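Local coordinates for uncharacterized protein (Bacteroides ovatus, PDB 4DQA), which is of unknown function but probably binds carbohydrate, pairing an N-terminal BT_3987-like domain with a concanavalin A-like lectin/glucanase domain, at residues A[180-186]-A[260-266]; A[211-215]-A[236-240]; A[230-236]-A[249-254]; A[284-290]-A[311-317]. All blocks are in the same frame, centred on the assembly; numbering follows the deposited sequence. Where two conformers were deposited one is given.

All four contacts lie in the lectin-like half of the chain. Interactions 1, 2 and 4 are buried, whereas interaction 3 is only partly so, with polar side chains and waters along its outer part. Interactions 2, 3 and 4 reach the same antiparallel sheet; interactions 2 and 3 share Lys-236 and touch where Tyr-212 meets Trp-251. Interaction 1 belongs to the facing layer, and its Met-181 and Phe-264 pack on Val-288 of interaction 4. The chemistry follows place: backbone pairing over a phenyl face in 180-186/260-266, one tyrosine hydroxyl bond in apolar packing in 211-215/236-240, a bulged turn, a tyrosine hydroxyl bond and waters in 230-236/249-254, and a salt-bridge network in 284-290/311-317.

Interaction 1: residues A[180-186]-A[260-266]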
loop_
_atom_site.group_PDB
_atom_site.type_symbol
_atom_site.label_atom_id
_atom_site.label_comp_id
_atom_site.label_asym_id
_atom_site.label_seq_id
_atom_site.Cartn_x
_atom_site.Cartn_y
_atom_site.Cartn_z
ATOM N N ILE A 180 3.676 -12.909 17.390
ATOM C CA ILE A 180 3.511 -12.322 16.053
ATOM C C ILE A 180 4.721 -12.705 15.229
ATOM O O ILE A 180 4.617 -13.541 14.340
ATOM C CB ILE A 180 3.266 -10.837 16.090
ATOM C CG1 ILE A 180 1.961 -10.560 16.832
ATOM C CG2 ILE A 180 3.120 -10.295 14.639
ATOM C CD1 ILE A 180 1.763 -9.086 17.151
HETATM N N MSE A 181 5.879 -12.137 15.521
HETATM C CA MSE A 181 7.078 -12.408 14.735
HETATM C C MSE A 181 8.346 -12.061 15.517
HETATM O O MSE A 181 8.333 -11.107 16.303
HETATM C CB MSE A 181 7.019 -11.576 13.441
HETATM C CG MSE A 181 6.669 -10.102 13.679
HETATM SE SE MSE A 181 6.031 -9.070 12.133
HETATM C CE MSE A 181 7.633 -9.233 11.030
ATOM N N GLY A 182 9.443 -12.769 15.252
ATOM C CA GLY A 182 10.735 -12.385 15.770
ATOM C C GLY A 182 11.546 -13.553 16.273
ATOM O O GLY A 182 11.215 -14.720 15.978
ATOM N N THR A 183 12.562 -13.222 17.061
ATOM C CA THR A 183 13.527 -14.167 17.551
ATOM C C THR A 183 13.421 -14.234 19.057
ATOM O O THR A 183 13.845 -13.330 19.766
ATOM C CB THR A 183 14.925 -13.762 17.085
ATOM O OG1 THR A 183 14.888 -13.643 15.656
ATOM C CG2 THR A 183 15.979 -14.790 17.508
ATOM N N GLU A 184 12.818 -15.307 19.555
ATOM C CA GLU A 184 12.592 -15.460 20.985
ATOM C C GLU A 184 13.878 -15.357 21.785
ATOM O O GLU A 184 14.912 -15.939 21.430
ATOM C CB GLU A 184 11.867 -16.782 21.268
ATOM C CG GLU A 184 11.752 -17.171 22.761
ATOM C CD GLU A 184 10.990 -16.198 23.625
ATOM O OE1 GLU A 184 10.315 -15.302 23.070
ATOM O OE2 GLU A 184 11.084 -16.329 24.870
ATOM N N GLY A 185 13.821 -14.555 22.849
ATOM C CA GLY A 185 14.958 -14.358 23.717
ATOM C C GLY A 185 15.857 -13.229 23.237
ATOM O O GLY A 185 16.758 -12.820 23.963
ATOM N N VAL A 186 15.587 -12.720 22.036
ATOM C CA VAL A 186 16.442 -11.712 21.422
ATOM C C VAL A 186 15.675 -10.460 20.981
ATOM O O VAL A 186 15.976 -9.352 21.447
ATOM C CB VAL A 186 17.208 -12.310 20.225
ATOM C CG1 VAL A 186 18.085 -11.264 19.552
ATOM C CG2 VAL A 186 18.060 -13.512 20.687
ATOM N N SER A 260 20.026 -15.867 15.791
ATOM C CA SER A 260 20.550 -16.490 16.994
ATOM C C SER A 260 19.527 -17.425 17.645
ATOM O O SER A 260 18.305 -17.270 17.540
ATOM C CB SER A 260 21.196 -15.490 17.987
ATOM O OG SER A 260 20.421 -14.338 18.241
ATOM N N ASP A 261 20.079 -18.450 18.277
ATOM C CA ASP A 261 19.306 -19.532 18.864
ATOM C C ASP A 261 18.412 -20.259 17.844
ATOM O O ASP A 261 18.884 -20.724 16.794
ATOM C CB ASP A 261 18.507 -18.983 20.047
ATOM C CG ASP A 261 19.361 -18.171 20.980
ATOM O OD1 ASP A 261 20.569 -18.483 21.087
ATOM O OD2 ASP A 261 18.838 -17.228 21.614
HETATM N N MSE A 262 17.120 -20.350 18.140
HETATM C CA MSE A 262 16.149 -20.994 17.254
HETATM C C MSE A 262 15.827 -20.150 16.024
HETATM O O MSE A 262 15.186 -20.620 15.051
HETATM C CB MSE A 262 14.848 -21.231 18.018
HETATM C CG MSE A 262 13.919 -20.010 18.053
HETATM SE SE MSE A 262 14.529 -18.636 19.301
HETATM C CE MSE A 262 14.303 -19.646 20.932
ATOM N N GLY A 263 16.259 -18.890 16.071
ATOM C CA GLY A 263 16.120 -18.018 14.943
ATOM C C GLY A 263 14.732 -17.418 14.892
ATOM O O GLY A 263 13.967 -17.452 15.864
ATOM N N PHE A 264 14.425 -16.880 13.738
ATOM C CA PHE A 264 13.275 -16.036 13.528
ATOM C C PHE A 264 12.063 -16.887 13.164
ATOM O O PHE A 264 12.132 -17.761 12.296
ATOM C CB PHE A 264 13.594 -15.053 12.400
ATOM C CG PHE A 264 12.650 -13.897 12.276
ATOM C CD1 PHE A 264 11.446 -14.030 11.590
ATOM C CD2 PHE A 264 12.982 -12.644 12.775
ATOM C CE1 PHE A 264 10.563 -12.968 11.444
ATOM C CE2 PHE A 264 12.097 -11.572 12.619
ATOM C CZ PHE A 264 10.903 -11.729 11.945
ATOM N N TYR A 265 10.942 -16.588 13.799
ATOM C CA TYR A 265 9.674 -17.251 13.512
ATOM C C TYR A 265 8.558 -16.258 13.338
ATOM O O TYR A 265 8.562 -15.189 13.961
ATOM C CB TYR A 265 9.265 -18.201 14.650
ATOM C CG TYR A 265 9.917 -19.559 14.568
ATOM C CD1 TYR A 265 9.403 -20.518 13.702
ATOM C CD2 TYR A 265 11.053 -19.872 15.291
ATOM C CE1 TYR A 265 9.996 -21.771 13.610
ATOM C CE2 TYR A 265 11.664 -21.133 15.193
ATOM C CZ TYR A 265 11.114 -22.067 14.319
ATOM O OH TYR A 265 11.747 -23.314 14.255
ATOM N N ILE A 266 7.585 -16.638 12.511
ATOM C CA ILE A 266 6.305 -15.945 12.414
ATOM C C ILE A 266 5.227 -16.905 12.903
ATOM O O ILE A 266 5.190 -18.075 12.517
ATOM C CB ILE A 266 5.991 -15.520 10.953
ATOM C CG1 ILE A 266 7.055 -14.531 10.480
ATOM C CG2 ILE A 266 4.591 -14.925 10.850
ATOM C CD1 ILE A 266 7.119 -14.381 8.968
HETATM O O HOH W 1 11.705 -17.073 17.560
#
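Gly-182 and Tyr-265 form the one antiparallel hydrogen-bonded pair of this contact: Gly-182 N gives to Tyr-265 O at 2.9 Å, and Tyr-265 N returns a nearly straight bond (171°) to Gly-182 O. Beside this pair the Phe-264 ring lies flat against the glycine, whose CA sits over one ring face, 3.8 Å from the centroid, in a CH-pi contact. The ring is put there by chi1 of -166°, which sets its CG opposite the backbone N. Thr-183 crosses the phenylalanine at about a right angle, OG1 lying 3.6 Å from Phe-264 CD2 and bonding to Pro-258 O. A water accepts from Glu-184 N and donates to Gly-182 O and Gly-263 O, bridging the two segments. Here the type II' turn 260-263 brings Met-262 SE within 3.5 Å of Glu-184 O. The second shell is aromatic round Phe-264, with Phe-154 and Tyr-165 edge-to-face to it, and ionic at Glu-184, which forms a salt bridge with Arg-277. Strand 264-266 edges one sheet of the concanavalin A-like domain; 181-182 form the corner after strand 178-180. The chemistry thus grades from apolar contacts around a short backbone ladder to water-mediated contact beside the turn.

Interaction 2: residues A[211-215]-A[236-240]; sequences NYRVT and KTGIY
Tyr-212 reaches across to Thr-237 with its hydroxyl, and OH donates to Thr-237 OG1 at 2.7 Å. The two side chains come from opposite directions, and OG1 lies at the ring edge, in the plane of the tyrosine. Tyr-212 has CG between its own backbone N and carbonyl carbon (chi1 67°), which sends the ring out from its strand toward 236-240. In Thr-237, chi1 of 171° swings OG1 to the far side from the backbone N, and CG2 is left 3.5 Å from Tyr-212 CE1. The same OG1 bonds to Thr-229 O, a second partner that should fix the threonine's rotation. Ile-239 approaches from the opposite direction too, but with carbon: its extended CG1-CD1 arm carries CD1 to 3.7 Å from Tyr-212 CE2. Its other branch, CG2, points elsewhere and meets Val-214 CG1 at 3.8 Å, the two side chains crossing at about a right angle. One isoleucine thereby packs on two residues of 211-215 with separate methyls. No backbone pairing joins the segments; the side chains of Tyr-212 and Val-214 bridge the gap. Strand 212-213 borders the small sheet beside 203-208, while 236-241 lies between 223-231 and 244-250 of the large one, so Tyr-212, which also touches Leu-228 and Ser-249, ties the two sheets together.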
loop_
_atom_site.group_PDB
_atom_site.type_symbol
_atom_site.label_atom_id
_atom_site.label_comp_id
_atom_site.label_asym_id
_atom_site.label_seq_id
_atom_site.Cartn_x
_atom_site.Cartn_y
_atom_site.Cartn_z
ATOM N N ASN A 211 12.678 -5.129 27.045
ATOM C CA ASN A 211 11.245 -5.203 26.783
ATOM C C ASN A 211 10.483 -3.942 27.127
ATOM O O ASN A 211 10.915 -3.155 27.980
ATOM C CB ASN A 211 10.639 -6.373 27.562
ATOM C CG ASN A 211 10.668 -6.147 29.053
ATOM O OD1 ASN A 211 11.648 -6.474 29.729
ATOM N ND2 ASN A 211 9.604 -5.557 29.573
ATOM N N TYR A 212 9.361 -3.743 26.450
ATOM C CA TYR A 212 8.370 -2.765 26.860
ATOM C C TYR A 212 7.058 -3.093 26.187
ATOM O O TYR A 212 7.004 -3.933 25.292
ATOM C CB TYR A 212 8.814 -1.330 26.542
ATOM C CG TYR A 212 8.905 -0.967 25.070
ATOM C CD1 TYR A 212 10.023 -1.302 24.320
ATOM C CD2 TYR A 212 7.893 -0.247 24.451
ATOM C CE1 TYR A 212 10.120 -0.949 22.974
ATOM C CE2 TYR A 212 7.979 0.114 23.096
ATOM C CZ TYR A 212 9.090 -0.249 22.369
ATOM O OH TYR A 212 9.184 0.130 21.036
ATOM N N ARG A 213 5.994 -2.446 26.632
ATOM C CA ARG A 213 4.653 -2.776 26.182
ATOM C C ARG A 213 3.746 -1.567 26.069
ATOM O O ARG A 213 4.050 -0.477 26.585
ATOM C CB ARG A 213 4.030 -3.798 27.137
ATOM C CG ARG A 213 3.815 -3.267 28.546
ATOM C CD ARG A 213 3.024 -4.296 29.343
ATOM N NE ARG A 213 2.856 -4.015 30.763
ATOM C CZ ARG A 213 1.978 -3.147 31.254
ATOM N NH1 ARG A 213 1.233 -2.408 30.415
ATOM N NH2 ARG A 213 1.878 -2.986 32.580
ATOM N N VAL A 214 2.637 -1.748 25.367
ATOM C CA VAL A 214 1.625 -0.712 25.249
ATOM C C VAL A 214 0.737 -0.611 26.499
ATOM O O VAL A 214 0.950 -1.337 27.477
ATOM C CB VAL A 214 0.760 -0.918 24.005
ATOM C CG1 VAL A 214 1.662 -0.930 22.765
ATOM C CG2 VAL A 214 -0.047 -2.225 24.109
ATOM N N THR A 215 -0.242 0.292 26.466
ATOM C CA THR A 215 -1.056 0.567 27.639
ATOM C C THR A 215 -2.579 0.435 27.405
ATOM O O THR A 215 -3.373 0.823 28.248
ATOM C CB THR A 215 -0.691 1.960 28.220
ATOM O OG1 THR A 215 -0.831 2.939 27.208
ATOM C CG2 THR A 215 0.758 1.979 28.692
ATOM N N LYS A 236 15.925 5.323 19.616
ATOM C CA LYS A 236 14.483 5.325 19.831
ATOM C C LYS A 236 13.829 4.115 19.223
ATOM O O LYS A 236 14.127 3.711 18.100
ATOM C CB LYS A 236 13.836 6.573 19.244
ATOM C CG LYS A 236 14.357 7.852 19.888
ATOM C CD LYS A 236 13.761 9.088 19.230
ATOM C CE LYS A 236 12.277 9.257 19.572
ATOM N NZ LYS A 236 11.700 10.536 19.045
ATOM N N THR A 237 12.967 3.510 20.017
ATOM C CA THR A 237 12.136 2.407 19.540
ATOM C C THR A 237 10.685 2.739 19.808
ATOM O O THR A 237 10.347 3.429 20.776
ATOM C CB THR A 237 12.553 1.048 20.176
ATOM O OG1 THR A 237 11.593 0.020 19.861
ATOM C CG2 THR A 237 12.651 1.151 21.680
ATOM N N GLY A 238 9.810 2.279 18.913
ATOM C CA GLY A 238 8.391 2.509 19.064
ATOM C C GLY A 238 7.555 1.309 18.651
ATOM O O GLY A 238 7.961 0.515 17.789
ATOM N N ILE A 239 6.389 1.183 19.277
ATOM C CA ILE A 239 5.359 0.264 18.826
ATOM C C ILE A 239 4.201 1.123 18.341
ATOM O O ILE A 239 3.728 2.022 19.049
ATOM C CB ILE A 239 4.862 -0.629 19.976
ATOM C CG1 ILE A 239 5.968 -1.579 20.413
ATOM C CG2 ILE A 239 3.626 -1.421 19.543
ATOM C CD1 ILE A 239 5.656 -2.386 21.648
ATOM N N TYR A 240 3.749 0.840 17.119
ATOM C CA TYR A 240 2.737 1.617 16.449
ATOM C C TYR A 240 1.536 0.746 16.114
ATOM O O TYR A 240 1.693 -0.390 15.670
ATOM C CB TYR A 240 3.304 2.191 15.132
ATOM C CG TYR A 240 4.467 3.137 15.290
ATOM C CD1 TYR A 240 5.751 2.657 15.453
ATOM C CD2 TYR A 240 4.276 4.503 15.244
ATOM C CE1 TYR A 240 6.826 3.512 15.601
ATOM C CE2 TYR A 240 5.355 5.369 15.391
ATOM C CZ TYR A 240 6.621 4.854 15.555
ATOM O OH TYR A 240 7.714 5.696 15.690
#

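Interaction 3: residues A[230-236]-A[249-254]; sequences YDQPTGK and SDWGID
A G1 beta bulge, with Gly-235 and Lys-236 both facing Asp-231, closes the turn between strands 223-231 and 236-241, and strand 244-250 runs past it into 251-254. Gly-235 O accepts from Trp-251 N at 2.9 Å, in the carbonyl plane, just beyond the antiparallel non-hydrogen-bonded pair Lys-236/Asp-250. Within the turn, an Asx motif (Thr-234 N to Asp-231 OD1) and an ST turn (Lys-236 N to Thr-234 OG1) hold the loop in shape. The ring of Tyr-230 is sandwiched: Gln-232 CA covers one face, Trp-251 CE3 the opposite one, 3.7 Å from Tyr-230 CD1. The tyrosine ring and the six-membered ring of Trp-251 are inclined at 53°, their centroids 5.2 Å apart. Between the turn and the passing segment, one water joins Thr-234 O to Asp-250 OD2, and another accepts from Gln-232 NE2. With CG opposite its backbone N (chi1 175°), Tyr-230 extends to Ile-253, where OH donates to a lone pair of Ile-253 O at 2.6 Å.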
loop_
_atom_site.group_PDB
_atom_site.type_symbol
_atom_site.label_atom_id
_atom_site.label_comp_id
_atom_site.label_asym_id
_atom_site.label_seq_id
_atom_site.Cartn_x
_atom_site.Cartn_y
_atom_site.Cartn_z
ATOM N N TYR A 230 13.096 0.248 15.494
ATOM C CA TYR A 230 14.216 0.714 16.313
ATOM C C TYR A 230 15.167 1.465 15.409
ATOM O O TYR A 230 15.574 0.953 14.375
ATOM C CB TYR A 230 14.954 -0.458 16.934
ATOM C CG TYR A 230 16.203 -0.105 17.712
ATOM C CD1 TYR A 230 16.184 0.854 18.717
ATOM C CD2 TYR A 230 17.381 -0.784 17.478
ATOM C CE1 TYR A 230 17.323 1.137 19.463
ATOM C CE2 TYR A 230 18.525 -0.506 18.222
ATOM C CZ TYR A 230 18.482 0.444 19.206
ATOM O OH TYR A 230 19.621 0.707 19.927
ATOM N N ASP A 231 15.473 2.687 15.815
ATOM C CA ASP A 231 16.438 3.545 15.136
ATOM C C ASP A 231 17.707 3.495 15.974
ATOM O O ASP A 231 17.779 4.131 17.022
ATOM C CB ASP A 231 15.884 4.966 15.073
ATOM C CG ASP A 231 16.726 5.898 14.220
ATOM O OD1 ASP A 231 17.962 5.966 14.417
ATOM O OD2 ASP A 231 16.132 6.571 13.350
ATOM N N GLN A 232 18.685 2.726 15.531
ATOM C CA GLN A 232 19.852 2.493 16.369
ATOM C C GLN A 232 20.661 3.769 16.678
ATOM O O GLN A 232 21.091 3.959 17.813
ATOM C CB GLN A 232 20.727 1.395 15.759
ATOM C CG GLN A 232 22.044 1.166 16.494
ATOM C CD GLN A 232 23.150 2.065 15.981
ATOM O OE1 GLN A 232 23.256 2.306 14.775
ATOM N NE2 GLN A 232 23.983 2.564 16.889
ATOM N N PRO A 233 20.846 4.666 15.692
ATOM C CA PRO A 233 21.596 5.870 16.058
ATOM C C PRO A 233 20.912 6.749 17.098
ATOM O O PRO A 233 21.603 7.306 17.963
ATOM C CB PRO A 233 21.718 6.632 14.724
ATOM C CG PRO A 233 21.631 5.611 13.699
ATOM C CD PRO A 233 20.747 4.500 14.230
ATOM N N THR A 234 19.599 6.922 17.012
ATOM C CA THR A 234 18.927 7.782 17.972
ATOM C C THR A 234 18.632 7.018 19.242
ATOM O O THR A 234 18.386 7.612 20.300
ATOM C CB THR A 234 17.623 8.356 17.456
ATOM O OG1 THR A 234 16.683 7.287 17.258
ATOM C CG2 THR A 234 17.832 9.117 16.157
ATOM N N GLY A 235 18.590 5.695 19.117
ATOM C CA GLY A 235 18.236 4.826 20.231
ATOM C C GLY A 235 16.739 4.658 20.435
ATOM O O GLY A 235 16.307 3.922 21.324
ATOM N N LYS A 236 15.925 5.323 19.616
ATOM C CA LYS A 236 14.483 5.325 19.831
ATOM C C LYS A 236 13.829 4.115 19.223
ATOM O O LYS A 236 14.127 3.711 18.100
ATOM C CB LYS A 236 13.836 6.573 19.244
ATOM C CG LYS A 236 14.357 7.852 19.888
ATOM C CD LYS A 236 13.761 9.088 19.230
ATOM C CE LYS A 236 12.277 9.257 19.572
ATOM N NZ LYS A 236 11.700 10.536 19.045
ATOM N N SER A 249 10.390 3.397 23.777
ATOM C CA SER A 249 11.488 3.296 24.723
ATOM C C SER A 249 12.789 3.752 24.072
ATOM O O SER A 249 12.797 4.259 22.924
ATOM C CB SER A 249 11.599 1.860 25.242
ATOM O OG SER A 249 12.349 1.839 26.447
ATOM N N ASP A 250 13.878 3.631 24.823
ATOM C CA ASP A 250 15.190 4.028 24.355
ATOM C C ASP A 250 16.124 2.904 24.708
ATOM O O ASP A 250 16.187 2.474 25.861
ATOM C CB ASP A 250 15.657 5.338 25.012
ATOM C CG ASP A 250 14.797 6.525 24.615
ATOM O OD1 ASP A 250 13.793 6.786 25.307
ATOM O OD2 ASP A 250 15.108 7.176 23.590
ATOM N N TRP A 251 16.835 2.417 23.709
ATOM C CA TRP A 251 17.766 1.320 23.887
ATOM C C TRP A 251 19.130 1.770 23.450
ATOM O O TRP A 251 19.271 2.699 22.631
ATOM C CB TRP A 251 17.377 0.138 23.014
ATOM C CG TRP A 251 16.118 -0.540 23.385
ATOM C CD1 TRP A 251 15.500 -0.526 24.597
ATOM C CD2 TRP A 251 15.313 -1.355 22.529
ATOM N NE1 TRP A 251 14.357 -1.282 24.551
ATOM C CE2 TRP A 251 14.214 -1.799 23.289
ATOM C CE3 TRP A 251 15.405 -1.740 21.187
ATOM C CZ2 TRP A 251 13.224 -2.626 22.771
ATOM C CZ3 TRP A 251 14.419 -2.557 20.665
ATOM C CH2 TRP A 251 13.335 -2.985 21.458
ATOM N N GLY A 252 20.146 1.094 23.969
ATOM C CA GLY A 252 21.519 1.404 23.635
ATOM C C GLY A 252 22.154 0.327 22.783
ATOM O O GLY A 252 23.329 0.422 22.471
ATOM N N ILE A 253 21.385 -0.702 22.413
ATOM C CA ILE A 253 21.972 -1.845 21.715
ATOM C C ILE A 253 22.384 -1.492 20.296
ATOM O O ILE A 253 21.766 -0.645 19.638
ATOM C CB ILE A 253 21.018 -3.076 21.651
ATOM C CG1 ILE A 253 19.779 -2.757 20.814
ATOM C CG2 ILE A 253 20.630 -3.526 23.054
ATOM C CD1 ILE A 253 18.848 -3.938 20.550
ATOM N N ASP A 254 23.415 -2.165 19.813
ATOM C CA ASP A 254 23.906 -1.907 18.476
ATOM C C ASP A 254 23.041 -2.588 17.428
ATOM O O ASP A 254 23.106 -2.236 16.247
ATOM C CB ASP A 254 25.344 -2.386 18.344
ATOM C CG ASP A 254 26.324 -1.496 19.101
ATOM O OD1 ASP A 254 25.918 -0.398 19.555
ATOM O OD2 ASP A 254 27.497 -1.897 19.232
HETATM O O HOH W 2 24.015 1.939 19.694
HETATM O O HOH W 3 17.691 7.253 22.653
#

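Interaction 4: residues A[284-290]-A[311-317]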
loop_
_atom_site.group_PDB
_atom_site.type_symbol
_atom_site.label_atom_id
_atom_site.label_comp_id
_atom_site.label_asym_id
_atom_site.label_seq_id
_atom_site.Cartn_x
_atom_site.Cartn_y
_atom_site.Cartn_z
ATOM N N SER A 284 -1.589 -10.488 7.390
ATOM C CA SER A 284 -1.444 -9.993 6.025
ATOM C C SER A 284 -0.315 -8.990 6.011
ATOM O O SER A 284 -0.058 -8.303 6.995
ATOM C CB SER A 284 -2.752 -9.350 5.602
ATOM O OG SER A 284 -2.660 -8.649 4.361
ATOM N N GLU A 285 0.375 -8.867 4.883
ATOM C CA GLU A 285 1.367 -7.794 4.711
ATOM C C GLU A 285 2.411 -7.797 5.824
ATOM O O GLU A 285 2.720 -6.762 6.443
ATOM C CB GLU A 285 0.700 -6.426 4.598
ATOM C CG GLU A 285 -0.187 -6.279 3.408
ATOM C CD GLU A 285 0.588 -6.374 2.106
ATOM O OE1 GLU A 285 1.551 -5.594 1.933
ATOM O OE2 GLU A 285 0.274 -7.260 1.272
ATOM N N VAL A 286 2.972 -8.973 6.035
ATOM C CA VAL A 286 4.012 -9.184 7.049
ATOM C C VAL A 286 5.371 -8.815 6.482
ATOM O O VAL A 286 5.756 -9.321 5.426
ATOM C CB VAL A 286 4.035 -10.656 7.470
ATOM C CG1 VAL A 286 5.156 -10.940 8.450
ATOM C CG2 VAL A 286 2.694 -11.084 8.048
ATOM N N ARG A 287 6.079 -7.903 7.143
ATOM C CA ARG A 287 7.356 -7.405 6.624
ATOM C C ARG A 287 8.404 -7.252 7.681
ATOM O O ARG A 287 8.109 -6.896 8.815
ATOM C CB ARG A 287 7.179 -6.048 5.942
ATOM C CG ARG A 287 5.992 -5.984 4.989
ATOM C CD ARG A 287 5.845 -4.577 4.410
ATOM N NE ARG A 287 4.551 -4.452 3.736
ATOM C CZ ARG A 287 3.792 -3.376 3.752
ATOM N NH1 ARG A 287 4.181 -2.279 4.390
ATOM N NH2 ARG A 287 2.635 -3.380 3.110
ATOM N N VAL A 288 9.657 -7.431 7.273
ATOM C CA VAL A 288 10.798 -7.050 8.098
ATOM C C VAL A 288 11.666 -6.147 7.243
ATOM O O VAL A 288 11.941 -6.474 6.086
ATOM C CB VAL A 288 11.641 -8.240 8.524
ATOM C CG1 VAL A 288 12.860 -7.763 9.327
ATOM C CG2 VAL A 288 10.837 -9.204 9.374
ATOM N N TRP A 289 12.082 -5.016 7.805
ATOM C CA TRP A 289 12.959 -4.082 7.111
ATOM C C TRP A 289 14.246 -3.937 7.886
ATOM O O TRP A 289 14.256 -4.000 9.118
ATOM C CB TRP A 289 12.329 -2.685 7.046
ATOM C CG TRP A 289 11.009 -2.574 6.380
ATOM C CD1 TRP A 289 9.786 -2.885 6.913
ATOM C CD2 TRP A 289 10.751 -2.048 5.065
ATOM N NE1 TRP A 289 8.792 -2.612 6.004
ATOM C CE2 TRP A 289 9.363 -2.083 4.868
ATOM C CE3 TRP A 289 11.567 -1.567 4.028
ATOM C CZ2 TRP A 289 8.760 -1.659 3.684
ATOM C CZ3 TRP A 289 10.965 -1.147 2.846
ATOM C CH2 TRP A 289 9.578 -1.199 2.687
ATOM N N SER A 290 15.330 -3.653 7.163
ATOM C CA SER A 290 16.615 -3.344 7.778
ATOM C C SER A 290 16.840 -1.832 7.981
ATOM O O SER A 290 17.988 -1.355 8.042
ATOM C CB SER A 290 17.731 -3.927 6.914
ATOM O OG SER A 290 17.664 -3.394 5.604
ATOM N N GLY A 311 15.882 -2.173 1.382
ATOM C CA GLY A 311 15.683 -2.267 2.815
ATOM C C GLY A 311 14.653 -3.285 3.270
ATOM O O GLY A 311 14.505 -3.533 4.467
ATOM N N LEU A 312 13.926 -3.874 2.320
ATOM C CA LEU A 312 12.888 -4.831 2.639
ATOM C C LEU A 312 13.522 -6.220 2.668
ATOM O O LEU A 312 13.934 -6.745 1.629
ATOM C CB LEU A 312 11.791 -4.761 1.613
ATOM C CG LEU A 312 10.569 -5.623 1.820
ATOM C CD1 LEU A 312 9.847 -5.336 3.160
ATOM C CD2 LEU A 312 9.604 -5.425 0.642
ATOM N N ALA A 313 13.664 -6.762 3.871
ATOM C CA ALA A 313 14.372 -8.028 4.068
ATOM C C ALA A 313 13.476 -9.255 3.965
ATOM O O ALA A 313 13.945 -10.369 3.720
ATOM C CB ALA A 313 15.107 -8.020 5.424
ATOM N N LEU A 314 12.174 -9.062 4.174
ATOM C CA LEU A 314 11.218 -10.157 4.167
ATOM C C LEU A 314 9.849 -9.573 3.899
ATOM O O LEU A 314 9.500 -8.536 4.468
ATOM C CB LEU A 314 11.197 -10.842 5.527
ATOM C CG LEU A 314 10.216 -12.012 5.618
ATOM C CD1 LEU A 314 10.773 -13.159 4.794
ATOM C CD2 LEU A 314 9.943 -12.426 7.051
ATOM N N TYR A 315 9.070 -10.224 3.048
ATOM C CA TYR A 315 7.708 -9.759 2.739
ATOM C C TYR A 315 6.811 -10.920 2.426
ATOM O O TYR A 315 6.987 -11.586 1.410
ATOM C CB TYR A 315 7.787 -8.826 1.532
ATOM C CG TYR A 315 6.522 -8.057 1.164
ATOM C CD1 TYR A 315 5.424 -7.964 2.015
ATOM C CD2 TYR A 315 6.469 -7.408 -0.052
ATOM C CE1 TYR A 315 4.284 -7.222 1.645
ATOM C CE2 TYR A 315 5.357 -6.694 -0.433
ATOM C CZ TYR A 315 4.289 -6.563 0.431
ATOM O OH TYR A 315 3.207 -5.835 0.001
ATOM N N TYR A 316 5.815 -11.156 3.277
ATOM C CA TYR A 316 4.768 -12.098 2.971
ATOM C C TYR A 316 3.443 -11.363 2.903
ATOM O O TYR A 316 2.917 -10.908 3.930
ATOM C CB TYR A 316 4.675 -13.192 4.047
ATOM C CG TYR A 316 5.796 -14.208 4.002
ATOM C CD1 TYR A 316 5.909 -15.089 2.931
ATOM C CD2 TYR A 316 6.758 -14.268 5.002
ATOM C CE1 TYR A 316 6.936 -16.017 2.878
ATOM C CE2 TYR A 316 7.774 -15.197 4.973
ATOM C CZ TYR A 316 7.878 -16.066 3.890
ATOM O OH TYR A 316 8.888 -16.997 3.825
ATOM N N LYS A 317 2.869 -11.286 1.707
ATOM C CA LYS A 317 1.544 -10.685 1.554
ATOM C C LYS A 317 0.472 -11.569 2.189
ATOM O O LYS A 317 -0.464 -11.068 2.803
ATOM C CB LYS A 317 1.218 -10.452 0.075
ATOM C CG LYS A 317 2.191 -9.476 -0.566
ATOM C CD LYS A 317 1.848 -9.093 -2.022
ATOM C CE LYS A 317 0.574 -8.251 -2.127
ATOM N NZ LYS A 317 0.704 -6.920 -1.424
HETATM O O HOH W 4 -3.106 -10.477 2.506
#
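Glu-285 OE1 is gripped by two donors on different lone pairs: Tyr-315 OH comes in on the syn side at 2.6 Å, and Arg-287 NH2 on the anti side at 2.7 Å. The arginine bond is straight (169°) and lies in the guanidinium plane. The other oxygen, OE2, takes a salt bridge from Lys-317 NZ at 2.8 Å, somewhat out of the carboxylate plane. Bends at chi3 and chi4 curl the lysine round beside the glutamate, and NZ also donates to Tyr-315 OH. Two cations around one buried carboxylate would be expected to stabilise its charge. Arg-287 and Tyr-315 run side by side with their flat groups 84° apart, NE lying 3.5 Å from Tyr-315 CE1. On the same face of the sheet, Leu-312 CD1 sits over the centre of the Trp-289 six-membered ring, a CH-pi contact of 3.8 Å to the centroid. The strands themselves are joined by antiparallel backbone bonds, interrupted by a classic bulge at which Ala-313 N and Leu-314 N both give to Val-288 O. Val-286, Val-288, Leu-314 and Tyr-316 fill the other face, toward strand 264-266. In the large antiparallel sheet of the concanavalin A-like domain, strand 282-289 pairs with 312-316, 163-171 and 141-146; from 163-171, Glu-166 takes bonds from both Arg-287 NH1 and Trp-289 NE1.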